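Local atomic coordinates of polyketide synthase PksJ (Bacillus subtilis subsp. subtilis, PDB entry 4J1Q), a protein that catalyses NADPH-dependent, stereoselective alpha- and beta-ketoreduction, probably on polyketide intermediates of the bacillaene assembly line. Residues H47-F52 with A69-L74; I108-I113 with S138-Q143; K120-G125 with D359-Y364; P313-L318 with N355-A360. One frame throughout, in Å; residues are numbered along the deposited sequence.

In the fold
Contacts 1 and 2 lie in one half of the chain, with centres about 11 Å apart. They share a sheet in which strands 46-52 and 108-115 are neighbours. Contacts 3 and 4 lie closer to the centre of the chain, with centres about 9 Å apart, and both use helix 349-370. The centre of contact 3 is about 20 Å from those of contacts 1 and 2. F123 of contact 3 packs on F52 of contact 1. Along the chain contact 1 closes first, contacts 2 and 3 then alternate, and contacts 3 and 4 end together. Such a layout fits a ketoreductase of two Rossmann-like halves: contact 3 bridges them, and contact 4 reaches the NADPH.

Contact 1. Residues H47-F52 with A69-L74; sequences HIIVLF and ARVITL
A69 lays its CB over one face of the H47 ring, 3.8 Å from the ring centroid, as a CH-pi contact. The imidazole gets there because H47 CG stands anti to the backbone N (chi1 -173°). Its NE2 turns elsewhere, to a hydrogen bond with Q111.

Beyond this end the two strands run parallel and in register. I49 takes and gives bonds on strand 70-74: I49 N reaches R70 O at 3.0 Å, and I72 N reaches I49 O at 2.9 Å. L51 repeats the pattern with I72 O and L74 N. The bond from R70 N to H47 O is weak.

On the face carrying I48, V50 and F52, the I72 side chain spans two neighbours. I72 CD1 lies 3.5 Å from I48 CG2 and 4.1 Å from V50 CG2. On the other face L51 CD1 touches V71 CG1 at 4.1 Å and T73 OG1 at 3.6 Å.

Helix 56-65 connects the strands as a beta-alpha-beta unit, and its I62 packs on L51 and V71. Helix 81-98 covers the opposite face at F52, I72 and L74. Strand 70-74 is the outermost in the chain on this side. Its hold on strand 46-52 therefore combines regular backbone bonding with apolar packing on both faces, while the polar end of H47 ties inward to the next strand.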
# COMPACT_ATOMS: atom_id res chain seq x y z
N HIS A 47 16.34 -16.20 15.80
CA HIS A 47 15.76 -16.47 14.49
C HIS A 47 14.30 -16.78 14.62
O HIS A 47 13.91 -17.76 15.28
CB HIS A 47 16.46 -17.63 13.80
CG HIS A 47 16.01 -17.86 12.38
ND1 HIS A 47 16.79 -18.43 11.45
CD2 HIS A 47 14.82 -17.52 11.73
CE1 HIS A 47 16.13 -18.50 10.28
NE2 HIS A 47 14.91 -17.97 10.46
N ILE A 48 13.49 -15.95 13.95
CA ILE A 48 12.04 -16.09 14.01
C ILE A 48 11.46 -16.22 12.62
O ILE A 48 11.84 -15.50 11.70
CB ILE A 48 11.39 -14.88 14.70
CG1 ILE A 48 11.99 -14.69 16.08
CG2 ILE A 48 9.88 -15.07 14.79
CD1 ILE A 48 11.16 -13.82 16.99
N ILE A 49 10.54 -17.17 12.48
CA ILE A 49 9.85 -17.38 11.22
C ILE A 49 8.35 -17.42 11.43
O ILE A 49 7.87 -18.10 12.33
CB ILE A 49 10.33 -18.64 10.48
CG1 ILE A 49 10.16 -19.87 11.36
CG2 ILE A 49 11.79 -18.50 10.10
CD1 ILE A 49 10.57 -21.17 10.69
N VAL A 50 7.63 -16.61 10.65
CA VAL A 50 6.19 -16.46 10.80
C VAL A 50 5.52 -16.98 9.55
O VAL A 50 5.85 -16.55 8.46
CB VAL A 50 5.82 -14.97 11.00
CG1 VAL A 50 4.33 -14.79 11.23
CG2 VAL A 50 6.62 -14.37 12.14
N LEU A 51 4.61 -17.94 9.71
CA LEU A 51 3.91 -18.57 8.58
C LEU A 51 2.46 -18.10 8.52
O LEU A 51 1.69 -18.30 9.46
CB LEU A 51 3.92 -20.10 8.69
CG LEU A 51 5.07 -20.78 9.42
CD1 LEU A 51 4.69 -22.23 9.73
CD2 LEU A 51 6.34 -20.73 8.58
N PHE A 52 2.06 -17.60 7.36
CA PHE A 52 0.75 -17.02 7.18
C PHE A 52 -0.21 -18.05 6.60
O PHE A 52 -0.38 -18.14 5.38
CB PHE A 52 0.84 -15.82 6.22
CG PHE A 52 1.36 -14.58 6.86
CD1 PHE A 52 0.50 -13.66 7.41
CD2 PHE A 52 2.72 -14.34 6.92
CE1 PHE A 52 0.98 -12.53 8.03
CE2 PHE A 52 3.21 -13.20 7.53
CZ PHE A 52 2.34 -12.32 8.14
N ALA A 69 15.26 -21.90 15.62
CA ALA A 69 14.48 -20.68 15.34
C ALA A 69 13.11 -20.85 15.98
O ALA A 69 12.57 -21.97 16.00
CB ALA A 69 14.34 -20.46 13.83
N ARG A 70 12.55 -19.77 16.52
CA ARG A 70 11.16 -19.84 16.93
C ARG A 70 10.26 -19.85 15.71
O ARG A 70 10.52 -19.14 14.73
CB ARG A 70 10.78 -18.69 17.86
CG ARG A 70 9.35 -18.79 18.36
CD ARG A 70 8.98 -17.65 19.28
NE ARG A 70 7.52 -17.56 19.44
CZ ARG A 70 6.88 -16.54 19.99
NH1 ARG A 70 7.57 -15.56 20.56
NH2 ARG A 70 5.55 -16.51 19.99
N VAL A 71 9.19 -20.63 15.78
CA VAL A 71 8.27 -20.70 14.67
C VAL A 71 6.87 -20.32 15.11
O VAL A 71 6.32 -20.92 16.03
CB VAL A 71 8.27 -22.09 14.03
CG1 VAL A 71 7.20 -22.19 12.95
CG2 VAL A 71 9.66 -22.42 13.47
N ILE A 72 6.30 -19.33 14.45
CA ILE A 72 4.96 -18.86 14.78
C ILE A 72 4.00 -19.14 13.66
O ILE A 72 4.32 -18.93 12.50
CB ILE A 72 4.96 -17.36 15.09
CG1 ILE A 72 6.02 -17.06 16.16
CG2 ILE A 72 3.59 -16.92 15.58
CD1 ILE A 72 6.66 -15.70 15.97
N THR A 73 2.84 -19.66 14.00
CA THR A 73 1.87 -20.09 13.03
C THR A 73 0.65 -19.21 13.18
O THR A 73 -0.05 -19.28 14.19
CB THR A 73 1.48 -21.57 13.24
OG1 THR A 73 2.29 -22.41 12.41
CG2 THR A 73 0.02 -21.78 12.88
N LEU A 74 0.42 -18.34 12.21
CA LEU A 74 -0.82 -17.61 12.17
C LEU A 74 -1.77 -18.35 11.26
O LEU A 74 -1.54 -18.42 10.06
CB LEU A 74 -0.60 -16.21 11.63
CG LEU A 74 0.39 -15.36 12.42
CD1 LEU A 74 1.58 -15.03 11.54
CD2 LEU A 74 -0.32 -14.08 12.82

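Contact 2. Residues I108-I113 with S138-Q143; sequences IIIQAI and SKLTAQ
Q111 and Q143 lie side by side on one face of a parallel strand pair, and their amides join. Q111 NE2 gives a nearly straight hydrogen bond to Q143 OE1, 3.1 Å away. The acceptor lies in the amide plane of Q111, and the two amide planes are only 24° apart. In both residues CG sits beside the backbone N (chi1 -50° in Q111 and -68° in Q143), and the chain beyond CG is extended. These similar first torsions and extended chains carry both amides out on the same side, close enough to bond.

I109 and T141 precede them on this face and also point the same way, with I109 CG1 4.1 Å from T141 CG2. T141 OG1 has a weak bond to Y44 OH. On the other face I110 and L140 cross: L140 CD1 is 3.8 Å from I110 CG1. Helix 126-136, which links the two strands in a beta-alpha-beta unit of the Rossmann-like fold, covers this side. Its F130 touches I110, A112 and A142.

The backbones hold this register throughout. I108 N bonds to K139 O, T141 N to I108 O at 2.8 Å, I110 N to T141 O, Q143 N to I110 O, and A112 N to Q143 O at 2.8 Å.

The buried amides have further partners. Q111 NE2 bonds L160 O as well as Q143 OE1, Q111 OE1 serves the histidine of strand 46-52, and Q143 NE2 bonds D163 O. A polar chain therefore runs across three strands to the residues of helix 156-164, and it fixes which way each amide is turned.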
# COMPACT_ATOMS: atom_id res chain seq x y z
N ILE A 108 18.63 -9.84 15.33
CA ILE A 108 17.57 -10.79 15.14
C ILE A 108 17.08 -10.83 13.71
O ILE A 108 17.22 -9.87 12.96
CB ILE A 108 16.42 -10.51 16.10
CG1 ILE A 108 16.98 -10.19 17.50
CG2 ILE A 108 15.44 -11.68 16.09
CD1 ILE A 108 16.05 -10.51 18.65
N ILE A 109 16.56 -11.99 13.33
CA ILE A 109 16.04 -12.23 12.00
C ILE A 109 14.59 -12.72 12.09
O ILE A 109 14.29 -13.64 12.87
CB ILE A 109 16.90 -13.26 11.23
CG1 ILE A 109 16.41 -13.34 9.78
CG2 ILE A 109 16.81 -14.63 11.89
CD1 ILE A 109 17.41 -13.92 8.80
N ILE A 110 13.69 -12.00 11.42
CA ILE A 110 12.35 -12.50 11.18
C ILE A 110 12.15 -12.75 9.70
O ILE A 110 12.47 -11.90 8.87
CB ILE A 110 11.26 -11.51 11.63
CG1 ILE A 110 11.70 -10.79 12.90
CG2 ILE A 110 9.94 -12.23 11.84
CD1 ILE A 110 10.67 -9.81 13.40
N GLN A 111 11.58 -13.91 9.38
CA GLN A 111 11.22 -14.24 8.03
C GLN A 111 9.74 -14.58 7.98
O GLN A 111 9.27 -15.46 8.73
CB GLN A 111 12.02 -15.44 7.53
CG GLN A 111 13.51 -15.31 7.77
CD GLN A 111 14.28 -16.50 7.22
OE1 GLN A 111 14.08 -17.63 7.66
NE2 GLN A 111 15.13 -16.25 6.23
N ALA A 112 9.03 -13.89 7.10
CA ALA A 112 7.61 -14.14 6.92
C ALA A 112 7.43 -15.01 5.71
O ALA A 112 8.03 -14.76 4.65
CB ALA A 112 6.84 -12.85 6.76
N ILE A 113 6.66 -16.08 5.89
CA ILE A 113 6.40 -16.98 4.79
C ILE A 113 4.99 -16.76 4.30
O ILE A 113 4.04 -16.89 5.06
CB ILE A 113 6.63 -18.44 5.18
CG1 ILE A 113 7.87 -18.56 6.07
CG2 ILE A 113 6.81 -19.28 3.94
CD1 ILE A 113 9.19 -18.15 5.43
N SER A 138 17.72 -0.90 14.71
CA SER A 138 19.04 -1.07 14.08
C SER A 138 19.43 -2.51 13.70
O SER A 138 20.11 -2.73 12.70
CB SER A 138 20.14 -0.48 15.00
OG SER A 138 20.38 0.89 14.73
N LYS A 139 19.13 -3.46 14.57
CA LYS A 139 19.81 -4.75 14.54
C LYS A 139 18.86 -5.86 14.13
O LYS A 139 19.11 -7.05 14.38
CB LYS A 139 20.43 -5.05 15.91
CG LYS A 139 21.41 -3.99 16.39
CD LYS A 139 22.26 -4.49 17.55
CE LYS A 139 23.08 -3.35 18.12
NZ LYS A 139 24.17 -3.83 19.02
N LEU A 140 17.78 -5.46 13.49
CA LEU A 140 16.78 -6.38 12.98
C LEU A 140 16.99 -6.59 11.48
O LEU A 140 17.26 -5.64 10.75
CB LEU A 140 15.40 -5.81 13.24
CG LEU A 140 14.22 -6.52 12.59
CD1 LEU A 140 14.11 -7.92 13.14
CD2 LEU A 140 12.95 -5.74 12.90
N THR A 141 16.93 -7.85 11.06
CA THR A 141 16.78 -8.22 9.67
C THR A 141 15.38 -8.80 9.48
O THR A 141 15.02 -9.75 10.17
CB THR A 141 17.83 -9.28 9.23
OG1 THR A 141 19.12 -8.67 9.14
CG2 THR A 141 17.47 -9.83 7.84
N ALA A 142 14.61 -8.23 8.55
CA ALA A 142 13.27 -8.72 8.29
C ALA A 142 13.05 -9.03 6.81
O ALA A 142 13.23 -8.17 5.94
CB ALA A 142 12.24 -7.72 8.79
N GLN A 143 12.66 -10.28 6.52
CA GLN A 143 12.45 -10.71 5.15
C GLN A 143 11.06 -11.25 4.98
O GLN A 143 10.57 -11.98 5.82
CB GLN A 143 13.47 -11.78 4.71
CG GLN A 143 14.89 -11.27 4.60
CD GLN A 143 15.94 -12.39 4.49
OE1 GLN A 143 15.72 -13.52 4.93
NE2 GLN A 143 17.08 -12.07 3.90

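Contact 3. Residues K120-G125 with D359-Y364; sequences KQLFAG and DAFAEY
A360 turns its CB toward L122, and the L122 CD2 methyl lies 3.9 Å from it. The same methyl reaches the helix backbone, 3.6 Å from A360 C. At the far end of the short 3-10 turn, G125 N also comes near A360 CB.

F361 follows. Its backbone N also lies 3.6 Å from L122 CD2, so this one methyl rests on the turn of helix between the two residues. The other branch, L122 CD1, comes to the edge of the phenyl ring, 3.9 Å from F361 CD1. With CG beside the backbone N (chi1 -62°), the branch point of L122 leans toward the helix, and the two methyls straddle different parts of it. L318 and D322 of helix 304-324 flank the F361 ring elsewhere.

The contact joins the two Rossmann-like halves seen in modular polyketide ketoreductases. Residues 120-125 follow strand 108-115 in the half that carries the first strands. Helix 349-370 belongs to the half that binds NADPH, but F361 is about 14 Å from the cofactor by its side chain.

One helical turn past A360, Y364 adds the last piece. Its CB is 3.9 Å from L122 CD2, and L122 CD1 lies over one face of its ring. CG is anti to the backbone N (chi1 158°), which turns the ring against F361: Y364 CD2 stands 3.4 Å above the F361 plane, toward the rim. Q121 OE1 approaches Y364 CB at 4.1 Å, with the amide plane turned 87° to the phenol ring.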
# COMPACT_ATOMS: atom_id res chain seq x y z
N LYS A 120 -4.07 -15.18 -0.18
CA LYS A 120 -2.99 -15.18 0.79
C LYS A 120 -1.81 -14.35 0.29
O LYS A 120 -0.90 -14.00 1.05
CB LYS A 120 -2.56 -16.62 1.09
CG LYS A 120 -3.56 -17.37 1.95
CD LYS A 120 -3.50 -18.87 1.73
CE LYS A 120 -4.52 -19.59 2.60
NZ LYS A 120 -3.96 -19.99 3.92
N GLN A 121 -1.88 -14.02 -0.99
CA GLN A 121 -0.93 -13.13 -1.64
C GLN A 121 -0.85 -11.80 -0.87
O GLN A 121 0.22 -11.23 -0.69
CB GLN A 121 -1.44 -12.84 -3.05
CG GLN A 121 -0.39 -12.95 -4.13
CD GLN A 121 -0.98 -12.73 -5.51
OE1 GLN A 121 -1.68 -11.73 -5.75
NE2 GLN A 121 -0.76 -13.71 -6.41
N LEU A 122 -2.02 -11.30 -0.48
CA LEU A 122 -2.14 -10.04 0.20
C LEU A 122 -1.31 -9.90 1.48
O LEU A 122 -0.89 -8.80 1.82
CB LEU A 122 -3.60 -9.77 0.47
CG LEU A 122 -4.44 -9.66 -0.80
CD1 LEU A 122 -5.90 -9.40 -0.44
CD2 LEU A 122 -3.90 -8.56 -1.70
N PHE A 123 -1.09 -11.01 2.20
CA PHE A 123 -0.22 -11.02 3.39
C PHE A 123 1.18 -10.51 3.06
O PHE A 123 1.90 -10.11 3.93
CB PHE A 123 -0.16 -12.43 3.99
CG PHE A 123 -1.47 -12.91 4.55
CD1 PHE A 123 -1.87 -14.22 4.38
CD2 PHE A 123 -2.33 -12.04 5.21
CE1 PHE A 123 -3.10 -14.66 4.85
CE2 PHE A 123 -3.53 -12.48 5.73
CZ PHE A 123 -3.93 -13.79 5.54
N ALA A 124 1.56 -10.56 1.78
CA ALA A 124 2.86 -10.06 1.34
C ALA A 124 3.01 -8.58 1.71
O ALA A 124 4.14 -8.05 1.82
CB ALA A 124 3.02 -10.24 -0.17
N GLY A 125 1.87 -7.90 1.85
CA GLY A 125 1.86 -6.56 2.42
C GLY A 125 2.61 -6.39 3.74
O GLY A 125 2.99 -5.28 4.10
N ASP A 359 -1.01 -1.77 -2.41
CA ASP A 359 -0.08 -2.21 -3.49
C ASP A 359 -0.30 -3.67 -3.86
O ASP A 359 -0.45 -4.00 -5.03
CB ASP A 359 1.38 -2.00 -3.08
CG ASP A 359 1.67 -0.56 -2.66
OD1 ASP A 359 0.84 0.35 -2.99
OD2 ASP A 359 2.71 -0.33 -1.99
N ALA A 360 -0.34 -4.55 -2.86
CA ALA A 360 -0.55 -5.99 -3.10
C ALA A 360 -1.93 -6.22 -3.69
O ALA A 360 -2.10 -7.09 -4.54
CB ALA A 360 -0.37 -6.81 -1.82
N PHE A 361 -2.90 -5.44 -3.25
CA PHE A 361 -4.26 -5.57 -3.76
C PHE A 361 -4.39 -5.22 -5.25
O PHE A 361 -5.19 -5.82 -5.97
CB PHE A 361 -5.21 -4.70 -2.92
CG PHE A 361 -6.65 -5.10 -3.01
CD1 PHE A 361 -7.13 -6.18 -2.27
CD2 PHE A 361 -7.52 -4.43 -3.85
CE1 PHE A 361 -8.46 -6.57 -2.38
CE2 PHE A 361 -8.84 -4.84 -3.98
CZ PHE A 361 -9.32 -5.90 -3.23
N ALA A 362 -3.59 -4.26 -5.71
CA ALA A 362 -3.62 -3.85 -7.11
C ALA A 362 -3.39 -5.04 -8.04
O ALA A 362 -4.09 -5.20 -9.05
CB ALA A 362 -2.62 -2.73 -7.40
N GLU A 363 -2.37 -5.84 -7.74
CA GLU A 363 -2.11 -7.03 -8.54
C GLU A 363 -3.22 -8.05 -8.39
O GLU A 363 -3.63 -8.68 -9.37
CB GLU A 363 -0.75 -7.66 -8.20
CG GLU A 363 -0.28 -8.69 -9.22
CD GLU A 363 0.18 -8.08 -10.55
OE1 GLU A 363 1.38 -7.76 -10.67
OE2 GLU A 363 -0.64 -7.96 -11.48
N TYR A 364 -3.70 -8.22 -7.17
CA TYR A 364 -4.75 -9.18 -6.90
C TYR A 364 -6.06 -8.83 -7.63
O TYR A 364 -6.74 -9.71 -8.14
CB TYR A 364 -4.98 -9.29 -5.40
CG TYR A 364 -6.33 -9.82 -5.01
CD1 TYR A 364 -6.63 -11.18 -5.08
CD2 TYR A 364 -7.30 -8.96 -4.53
CE1 TYR A 364 -7.87 -11.66 -4.71
CE2 TYR A 364 -8.55 -9.42 -4.16
CZ TYR A 364 -8.82 -10.77 -4.24
OH TYR A 364 -10.06 -11.20 -3.82

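Contact 4. Residues P313-L318 with N355-A360; sequences PKVSGL and NSFMDA. With NDP (NADPH dihydro-nicotinamide-adenine-dinucleotide phosphate), chain B.
K314 and V315 face N355 and F357 across two helical segments whose axes approach to 8.6 Å at an angle of 43°. K314 and N355 are 6.7 Å apart at CA. The first helix is kinked here: the N atoms of P313, K314 and L318 make no bond to the turn before. K314 O lies close to the second helix, 3.4 Å from M358 CG.

V315 provides the face contact. Its CG1, anti to the backbone N (chi1 -178°), sits over the centre of the F357 ring, 3.5 Å from the centroid and almost on the ring normal. L318 CD2 approaches the edge of the same ring, while L318 CD1 packs on M358 CG at 3.4 Å. Y85 of helix 81-98 also meets the F357 ring.

Both helices belong to the NADPH-binding, Rossmann-fold half of the ketoreductase, and the first of them borders the NADPH site through P313 and K314. Y351 and N355 have the spacing of the YxxxN pattern found in polyketide ketoreductases, where the lysine comes from the other helix, consistent with K314 here.

The long K314 side chain runs past M358 SD and CE, extended until a bend at its end (chi4 -79°). That bend puts NZ among three oxygens. It bonds to N355 OD1 at 3.1 Å, with NZ somewhat out of the plane of the N355 carbonyl. On the nicotinamide ribose it reaches NDP O2D at 3.1 Å and NDP O3D at 2.5 Å, a short value whose exact length is doubtful. At the other end of the cofactor, P313 CB lies against the adenine, near N6A.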
# COMPACT_ATOMS: atom_id res chain seq x y z
N PRO A 313 -9.19 2.11 7.02
CA PRO A 313 -9.68 2.67 5.74
C PRO A 313 -8.97 2.12 4.53
O PRO A 313 -9.56 2.03 3.45
CB PRO A 313 -9.38 4.18 5.86
CG PRO A 313 -8.39 4.30 6.99
CD PRO A 313 -8.70 3.17 7.93
N LYS A 314 -7.69 1.74 4.69
CA LYS A 314 -6.88 1.35 3.53
C LYS A 314 -6.95 -0.16 3.32
O LYS A 314 -6.60 -0.69 2.25
CB LYS A 314 -5.44 1.84 3.70
CG LYS A 314 -5.24 3.33 3.37
CD LYS A 314 -3.81 3.79 3.60
CE LYS A 314 -3.65 5.28 3.35
NZ LYS A 314 -3.55 5.71 1.91
N VAL A 315 -7.38 -0.89 4.34
CA VAL A 315 -7.33 -2.34 4.25
C VAL A 315 -8.72 -2.94 4.13
O VAL A 315 -9.12 -3.33 3.04
CB VAL A 315 -6.46 -2.97 5.35
CG1 VAL A 315 -6.39 -4.48 5.18
CG2 VAL A 315 -5.07 -2.37 5.27
N SER A 316 -9.51 -2.84 5.19
CA SER A 316 -10.91 -3.21 5.13
C SER A 316 -11.70 -2.25 4.27
O SER A 316 -12.59 -2.67 3.50
CB SER A 316 -11.53 -3.27 6.53
OG SER A 316 -11.12 -4.45 7.17
N GLY A 317 -11.44 -0.96 4.45
CA GLY A 317 -12.14 0.06 3.69
C GLY A 317 -12.03 -0.21 2.22
O GLY A 317 -13.02 -0.12 1.49
N LEU A 318 -10.83 -0.59 1.78
CA LEU A 318 -10.55 -0.81 0.37
C LEU A 318 -11.25 -2.07 -0.13
O LEU A 318 -11.88 -2.06 -1.16
CB LEU A 318 -9.05 -0.91 0.14
CG LEU A 318 -8.62 -1.13 -1.30
CD1 LEU A 318 -7.24 -0.58 -1.56
CD2 LEU A 318 -8.56 -2.61 -1.54
N ASN A 355 -0.61 0.69 3.49
CA ASN A 355 -0.31 1.10 2.14
C ASN A 355 0.25 -0.05 1.33
O ASN A 355 -0.10 -0.18 0.14
CB ASN A 355 0.64 2.32 2.13
CG ASN A 355 -0.12 3.64 2.35
OD1 ASN A 355 -1.01 3.99 1.58
ND2 ASN A 355 0.21 4.35 3.44
N SER A 356 1.09 -0.89 1.94
CA SER A 356 1.59 -2.09 1.25
C SER A 356 0.49 -3.07 0.87
O SER A 356 0.64 -3.81 -0.09
CB SER A 356 2.59 -2.88 2.11
OG SER A 356 3.74 -2.13 2.37
N PHE A 357 -0.51 -3.20 1.74
CA PHE A 357 -1.68 -4.03 1.40
C PHE A 357 -2.35 -3.55 0.12
O PHE A 357 -2.74 -4.38 -0.73
CB PHE A 357 -2.69 -4.07 2.54
CG PHE A 357 -4.00 -4.73 2.18
CD1 PHE A 357 -4.25 -6.04 2.53
CD2 PHE A 357 -5.02 -4.01 1.57
CE1 PHE A 357 -5.48 -6.63 2.29
CE2 PHE A 357 -6.24 -4.58 1.33
CZ PHE A 357 -6.46 -5.89 1.64
N MET A 358 -2.45 -2.23 -0.05
CA MET A 358 -3.11 -1.67 -1.23
C MET A 358 -2.33 -1.99 -2.48
O MET A 358 -2.90 -2.48 -3.46
CB MET A 358 -3.30 -0.14 -1.11
CG MET A 358 -4.30 0.22 -0.02
SD MET A 358 -5.01 1.85 -0.25
CE MET A 358 -3.58 2.94 -0.38
N ASP A 359 -1.01 -1.77 -2.41
CA ASP A 359 -0.08 -2.21 -3.49
C ASP A 359 -0.30 -3.67 -3.86
O ASP A 359 -0.45 -4.00 -5.03
CB ASP A 359 1.38 -2.00 -3.08
CG ASP A 359 1.67 -0.56 -2.66
OD1 ASP A 359 0.84 0.35 -2.99
OD2 ASP A 359 2.71 -0.33 -1.99
N ALA A 360 -0.34 -4.55 -2.86
CA ALA A 360 -0.55 -5.99 -3.10
C ALA A 360 -1.93 -6.22 -3.69
O ALA A 360 -2.10 -7.09 -4.54
CB ALA A 360 -0.37 -6.81 -1.82
PA NDP B . -5.86 13.88 4.27
O1A NDP B . -5.81 13.34 5.70
O2A NDP B . -6.01 15.33 3.93
O5B NDP B . -6.96 13.04 3.46
C5B NDP B . -7.45 11.80 3.96
C4B NDP B . -8.96 11.91 3.95
O4B NDP B . -9.52 10.62 4.23
C3B NDP B . -9.42 12.80 5.10
O3B NDP B . -10.19 13.85 4.45
C2B NDP B . -10.32 11.92 5.96
O2B NDP B . -11.58 12.60 6.26
C1B NDP B . -10.67 10.75 5.05
N9A NDP B . -10.81 9.53 5.90
C8A NDP B . -9.97 9.12 6.91
N7A NDP B . -10.48 7.93 7.42
C5A NDP B . -11.61 7.58 6.67
C6A NDP B . -12.52 6.52 6.72
N6A NDP B . -12.44 5.53 7.66
N1A NDP B . -13.55 6.48 5.82
C2A NDP B . -13.71 7.48 4.91
N3A NDP B . -12.86 8.53 4.88
C4A NDP B . -11.78 8.59 5.72
O3 NDP B . -4.56 13.30 3.51
PN NDP B . -4.30 13.59 1.96
O1N NDP B . -2.98 14.36 1.97
O2N NDP B . -5.57 14.06 1.27
O5D NDP B . -3.99 12.11 1.42
C5D NDP B . -4.81 11.44 0.45
C4D NDP B . -4.32 9.98 0.34
O4D NDP B . -3.03 9.96 -0.31
C3D NDP B . -4.10 9.36 1.73
O3D NDP B . -4.58 8.00 1.77
C2D NDP B . -2.62 9.44 1.93
O2D NDP B . -2.20 8.33 2.72
C1D NDP B . -2.03 9.40 0.51
N1N NDP B . -0.79 10.17 0.42
C2N NDP B . -0.77 11.52 0.60
C3N NDP B . 0.44 12.26 0.57
C7N NDP B . 0.42 13.78 0.76
O7N NDP B . 1.42 14.42 0.41
N7N NDP B . -0.61 14.39 1.37
C4N NDP B . 1.67 11.57 0.42
C5N NDP B . 1.63 10.17 0.26
C6N NDP B . 0.38 9.50 0.28
P2B NDP B . -12.43 12.26 7.60
O1X NDP B . -11.37 12.35 8.71
O2X NDP B . -13.49 13.35 7.50
O3X NDP B . -12.97 10.85 7.41